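PDB 5G5G: putative xanthine dehydrogenase YAGS fad-binding subunit from Escherichia coli, which probably oxidises aldehydes in the periplasm, its large subunit holding the molybdenum centre and pterin cytosine dinucleotide of a xanthine dehydrogenase-family enzyme. Local coordinates for residues N442-S447 and Y581-F586; T474-T479 and S517-A522. One frame throughout, in Å; residues are numbered along the deposited sequence.

Contact 1 of 2, residues N442-S447 and Y581-F586; sequences NLLEKS and YQQSTF
Asn442 and Gln583 grip each other twice, once through backbone and once through side chain, and so illustrate how a strand pairing can be prolonged past its last regular rung. The backbone bond, Asn442 N to Gln583 O at 2.9 Å, is nearly straight (173°). The second joins the amides: Asn442 ND2 donates an N-H to Gln583 OE1, also at 2.9 Å, and is more bent. The acceptor lies almost in the plane of the Asn442 amide, and the two amide planes differ by 27°. In Gln583, CG stands anti to the carbonyl carbon (chi1 -56°) and the chain runs on extended, carrying the amide to Asn442. Behind the amides, nearer the backbones, the stems pack, Asn442 CB lying 3.9 Å from Gln583 CB. Strand 429-441 ends here, just where its antiparallel neighbour 584-596 begins, and the backbone pairing of Arg440 with Thr585 is the neighbouring pair inside this mixed sheet of the molybdopterin-binding domain. Here the residues are buried: Asn442 ND2 has a further bond to Ser682 OG, which with Gln583 fixes the rotation of the amide. The side chain of Asn442 is about 7 Å from the pterin cytosine dinucleotide. The other side is looser. Leu444, partly exposed, crosses Gln583 at about a right angle, bringing CD2 to 3.6 Å from Gln583 OE1 by simple van der Waals contact, and also touches Ser578 and Asn513.

Contact 2 of 2, residues T474-T479 and S517-A522; sequences TILAQT and SGVYAA
Val519 turns CG1 anti to its backbone nitrogen (chi1 169°), and the resulting spread of its two methyls lets one residue serve two neighbours on the facing helix. CG1 approaches Thr479, whose CG2 is likewise opposite its own nitrogen; CG2 points to Leu476. The setting is a pair of neighbouring helices, 472-484 and 511-534, in the molybdopterin-binding domain. Their short segments run in nearly the same direction, 27° apart, with axes 9.5 Å from each other at closest approach. No hydrogen bond crosses between the segments; the side chains meet through methyl groups, and the contact is buried. Its closest touch is Leu476 CD2 to Val519 CG2 at 3.5 Å, and the two side chains cross obliquely. Thr479 CG2 meets Val519 CG1 at 3.8 Å and also faces the backbone of Tyr520, whose side chain leads away from 474-479 and touches Asn10 and, further along helix 472-484, Met483. One turn back from Thr479, Ile475 touches the pterin cytosine dinucleotide, so the helix pairing lies just behind the cofactor pocket. The threonine's polar branch is satisfied within its own helix: Ile475 O accepts Thr479 N at 3.0 Å from one face of its carbonyl plane and Thr479 OG1 at 2.8 Å from the other.

From the N terminus, the chain leaves strand 429-441 and enters 442-447, the first half of contact 1. It then builds strands 447-453 and 459-462, passes through helix 472-484 and returns in strand 491-494, parallel to 459-462, a beta-alpha-beta unit. Helix 511-534 follows, and contact 2 closes this inner loop. Only after helix 577-580 does the chain reach 581-586, where contact 1 closes the larger loop around it; the two do not cross. Contact 1 joins the start of strand 584-596 to the connection between strands 429-441 and 447-453, where the chain passes between sheets. Contact 2 joins helix 511-534 to helix 472-484, which packs on strand 491-494 of the sheet with 447-453.

Contact 1 of 2, residues N442-S447 and Y581-F586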
loop_
_atom_site.group_PDB
_atom_site.type_symbol
_atom_site.label_atom_id
_atom_site.label_comp_id
_atom_site.label_asym_id
_atom_site.label_seq_id
_atom_site.Cartn_x
_atom_site.Cartn_y
_atom_site.Cartn_z
ATOM N N ASN C 442 22.608 -7.860 -11.025
ATOM C CA ASN C 442 23.347 -6.951 -10.189
ATOM C C ASN C 442 23.946 -5.891 -11.094
ATOM O O ASN C 442 24.684 -6.225 -12.000
ATOM C CB ASN C 442 24.449 -7.672 -9.442
ATOM C CG ASN C 442 25.218 -6.763 -8.541
ATOM O OD1 ASN C 442 24.647 -6.191 -7.635
ATOM N ND2 ASN C 442 26.522 -6.623 -8.779
ATOM N N LEU C 443 23.648 -4.621 -10.839
ATOM C CA LEU C 443 24.033 -3.508 -11.711
ATOM C C LEU C 443 24.992 -2.566 -10.974
ATOM O O LEU C 443 24.910 -2.423 -9.776
ATOM C CB LEU C 443 22.783 -2.722 -12.125
ATOM C CG LEU C 443 21.676 -3.514 -12.834
ATOM C CD1 LEU C 443 20.463 -2.594 -13.095
ATOM C CD2 LEU C 443 22.161 -4.155 -14.133
ATOM N N LEU C 444 25.909 -1.938 -11.716
ATOM C CA LEU C 444 26.916 -1.095 -11.129
ATOM C C LEU C 444 26.809 0.291 -11.729
ATOM O O LEU C 444 26.656 0.409 -12.923
ATOM C CB LEU C 444 28.303 -1.615 -11.449
ATOM C CG LEU C 444 28.788 -2.929 -10.824
ATOM C CD1 LEU C 444 28.510 -2.986 -9.336
ATOM C CD2 LEU C 444 28.209 -4.140 -11.530
ATOM N N GLU C 445 26.980 1.315 -10.909
ATOM C CA GLU C 445 26.901 2.704 -11.322
ATOM C C GLU C 445 27.869 3.504 -10.439
ATOM O O GLU C 445 28.150 3.110 -9.296
ATOM C CB GLU C 445 25.481 3.223 -11.143
ATOM C CG GLU C 445 24.393 2.625 -12.050
ATOM C CD GLU C 445 24.570 2.912 -13.550
ATOM O OE1 GLU C 445 25.108 4.005 -13.907
ATOM O OE2 GLU C 445 24.177 2.022 -14.373
ATOM N N LYS C 446 28.451 4.564 -10.991
ATOM C CA LYS C 446 29.355 5.409 -10.236
ATOM C C LYS C 446 28.700 6.030 -9.007
ATOM O O LYS C 446 27.528 6.460 -9.076
ATOM C CB LYS C 446 29.854 6.549 -11.153
ATOM C CG LYS C 446 30.829 7.522 -10.516
ATOM C CD LYS C 446 31.211 8.660 -11.465
ATOM C CE LYS C 446 32.337 9.525 -10.875
ATOM N NZ LYS C 446 32.712 10.662 -11.773
ATOM N N SER C 447 29.455 6.117 -7.901
ATOM C CA SER C 447 28.928 6.668 -6.689
ATOM C C SER C 447 29.997 7.276 -5.840
ATOM O O SER C 447 31.077 6.708 -5.706
ATOM C CB SER C 447 28.203 5.586 -5.902
ATOM O OG SER C 447 27.432 6.132 -4.822
ATOM N N TYR C 581 31.704 -10.911 -16.969
ATOM C CA TYR C 581 30.915 -11.864 -16.237
ATOM C C TYR C 581 29.475 -11.414 -16.249
ATOM O O TYR C 581 29.201 -10.213 -16.313
ATOM C CB TYR C 581 31.357 -11.912 -14.789
ATOM C CG TYR C 581 32.727 -12.463 -14.580
ATOM C CD1 TYR C 581 33.834 -11.627 -14.611
ATOM C CD2 TYR C 581 32.924 -13.835 -14.386
ATOM C CE1 TYR C 581 35.106 -12.122 -14.403
ATOM C CE2 TYR C 581 34.198 -14.339 -14.177
ATOM C CZ TYR C 581 35.277 -13.469 -14.204
ATOM O OH TYR C 581 36.534 -13.930 -14.040
ATOM N N GLN C 582 28.550 -12.357 -16.064
ATOM C CA GLN C 582 27.172 -11.991 -15.800
ATOM C C GLN C 582 27.008 -11.932 -14.277
ATOM O O GLN C 582 27.250 -12.929 -13.586
ATOM C CB GLN C 582 26.202 -13.037 -16.387
ATOM C CG GLN C 582 24.747 -12.700 -16.165
ATOM C CD GLN C 582 24.372 -11.372 -16.769
ATOM O OE1 GLN C 582 24.656 -11.085 -17.936
ATOM N NE2 GLN C 582 23.770 -10.565 -15.993
ATOM N N GLN C 583 26.639 -10.768 -13.745
ATOM C CA GLN C 583 26.478 -10.601 -12.302
ATOM C C GLN C 583 24.985 -10.595 -12.010
ATOM O O GLN C 583 24.232 -9.720 -12.494
ATOM C CB GLN C 583 27.093 -9.307 -11.815
ATOM C CG GLN C 583 28.563 -9.172 -12.171
ATOM C CD GLN C 583 29.207 -7.962 -11.520
ATOM O OE1 GLN C 583 28.769 -7.497 -10.460
ATOM N NE2 GLN C 583 30.256 -7.445 -12.164
ATOM N N SER C 584 24.556 -11.567 -11.215
ATOM C CA SER C 584 23.134 -11.656 -10.887
ATOM C C SER C 584 22.984 -12.123 -9.440
ATOM O O SER C 584 23.984 -12.444 -8.734
ATOM C CB SER C 584 22.421 -12.664 -11.845
ATOM O OG SER C 584 22.695 -12.356 -13.227
ATOM N N THR C 585 21.731 -12.109 -9.033
ATOM C CA THR C 585 21.271 -12.559 -7.735
ATOM C C THR C 585 20.137 -13.542 -7.897
ATOM O O THR C 585 19.397 -13.488 -8.875
ATOM C CB THR C 585 20.855 -11.350 -6.850
ATOM O OG1 THR C 585 19.669 -10.734 -7.360
ATOM C CG2 THR C 585 22.002 -10.359 -6.764
ATOM N N PHE C 586 20.025 -14.464 -6.930
ATOM C CA PHE C 586 19.149 -15.631 -7.037
ATOM C C PHE C 586 18.394 -15.862 -5.740
ATOM O O PHE C 586 18.872 -15.513 -4.644
ATOM C CB PHE C 586 20.001 -16.887 -7.372
ATOM C CG PHE C 586 20.800 -16.730 -8.636
ATOM C CD1 PHE C 586 20.253 -17.036 -9.850
ATOM C CD2 PHE C 586 22.079 -16.230 -8.588
ATOM C CE1 PHE C 586 20.959 -16.858 -11.032
ATOM C CE2 PHE C 586 22.800 -16.025 -9.753
ATOM C CZ PHE C 586 22.219 -16.368 -10.982
#

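Contact 2 of 2, residues T474-T479 and S517-A522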
loop_
_atom_site.group_PDB
_atom_site.type_symbol
_atom_site.label_atom_id
_atom_site.label_comp_id
_atom_site.label_asym_id
_atom_site.label_seq_id
_atom_site.Cartn_x
_atom_site.Cartn_y
_atom_site.Cartn_z
ATOM N N THR C 474 22.134 3.212 7.887
ATOM C CA THR C 474 22.809 2.255 8.724
ATOM C C THR C 474 23.991 1.548 8.054
ATOM O O THR C 474 25.079 1.508 8.594
ATOM C CB THR C 474 21.787 1.267 9.263
ATOM O OG1 THR C 474 20.736 2.039 9.820
ATOM C CG2 THR C 474 22.381 0.383 10.282
ATOM N N ILE C 475 23.796 1.031 6.867
ATOM C CA ILE C 475 24.885 0.374 6.171
ATOM C C ILE C 475 26.038 1.291 5.756
ATOM O O ILE C 475 27.194 0.863 5.756
ATOM C CB ILE C 475 24.412 -0.493 4.987
ATOM C CG1 ILE C 475 23.668 0.336 3.913
ATOM C CG2 ILE C 475 23.591 -1.645 5.571
ATOM C CD1 ILE C 475 23.576 -0.353 2.539
ATOM N N LEU C 476 25.736 2.561 5.475
ATOM C CA LEU C 476 26.803 3.522 5.227
ATOM C C LEU C 476 27.568 3.812 6.524
ATOM O O LEU C 476 28.807 3.881 6.495
ATOM C CB LEU C 476 26.252 4.820 4.624
ATOM C CG LEU C 476 25.688 4.605 3.199
ATOM C CD1 LEU C 476 24.770 5.737 2.759
ATOM C CD2 LEU C 476 26.793 4.497 2.167
ATOM N N ALA C 477 26.859 3.913 7.664
ATOM C CA ALA C 477 27.546 4.050 8.967
ATOM C C ALA C 477 28.432 2.828 9.274
ATOM O O ALA C 477 29.597 2.948 9.679
ATOM C CB ALA C 477 26.535 4.288 10.079
ATOM N N GLN C 478 27.905 1.649 8.998
ATOM C CA GLN C 478 28.668 0.421 9.245
ATOM C C GLN C 478 29.957 0.363 8.423
ATOM O O GLN C 478 31.035 -0.087 8.934
ATOM C CB GLN C 478 27.830 -0.799 8.996
ATOM C CG GLN C 478 26.659 -0.983 9.978
ATOM C CD GLN C 478 25.700 -2.097 9.527
ATOM O OE1 GLN C 478 24.607 -1.857 9.001
ATOM N NE2 GLN C 478 26.123 -3.345 9.720
ATOM N N THR C 479 29.851 0.797 7.167
ATOM C CA THR C 479 30.992 0.826 6.242
ATOM C C THR C 479 32.092 1.750 6.707
ATOM O O THR C 479 33.268 1.359 6.857
ATOM C CB THR C 479 30.548 1.175 4.809
ATOM O OG1 THR C 479 29.556 0.226 4.363
ATOM C CG2 THR C 479 31.748 1.174 3.860
ATOM N N SER C 517 30.301 1.264 -1.561
ATOM C CA SER C 517 31.569 1.264 -2.296
ATOM C C SER C 517 32.152 2.670 -2.451
ATOM O O SER C 517 33.362 2.842 -2.451
ATOM C CB SER C 517 31.471 0.575 -3.644
ATOM O OG SER C 517 31.224 -0.817 -3.463
ATOM N N GLY C 518 31.304 3.680 -2.632
ATOM C CA GLY C 518 31.868 5.035 -2.709
ATOM C C GLY C 518 32.388 5.470 -1.344
ATOM O O GLY C 518 33.386 6.156 -1.250
ATOM N N VAL C 519 31.709 5.063 -0.274
ATOM C CA VAL C 519 32.225 5.331 1.077
ATOM C C VAL C 519 33.546 4.586 1.288
ATOM O O VAL C 519 34.537 5.176 1.772
ATOM C CB VAL C 519 31.153 4.995 2.185
ATOM C CG1 VAL C 519 31.779 5.012 3.589
ATOM C CG2 VAL C 519 29.992 5.932 2.077
ATOM N N TYR C 520 33.624 3.348 0.811
ATOM C CA TYR C 520 34.883 2.606 0.796
ATOM C C TYR C 520 36.007 3.423 0.145
ATOM O O TYR C 520 37.110 3.572 0.702
ATOM C CB TYR C 520 34.707 1.251 0.087
ATOM C CG TYR C 520 35.964 0.431 -0.005
ATOM C CD1 TYR C 520 36.917 0.658 -1.011
ATOM C CD2 TYR C 520 36.249 -0.536 0.965
ATOM C CE1 TYR C 520 38.086 -0.071 -1.077
ATOM C CE2 TYR C 520 37.412 -1.283 0.899
ATOM C CZ TYR C 520 38.334 -1.042 -0.119
ATOM O OH TYR C 520 39.497 -1.782 -0.164
ATOM N N ALA C 521 35.716 3.977 -1.028
ATOM C CA ALA C 521 36.713 4.733 -1.776
ATOM C C ALA C 521 37.148 5.952 -0.995
ATOM O O ALA C 521 38.348 6.204 -0.871
ATOM C CB ALA C 521 36.154 5.112 -3.124
ATOM N N ALA C 522 36.180 6.675 -0.425
ATOM C CA ALA C 522 36.484 7.876 0.376
ATOM C C ALA C 522 37.296 7.504 1.644
ATOM O O ALA C 522 38.285 8.158 1.970
ATOM C CB ALA C 522 35.240 8.667 0.712
#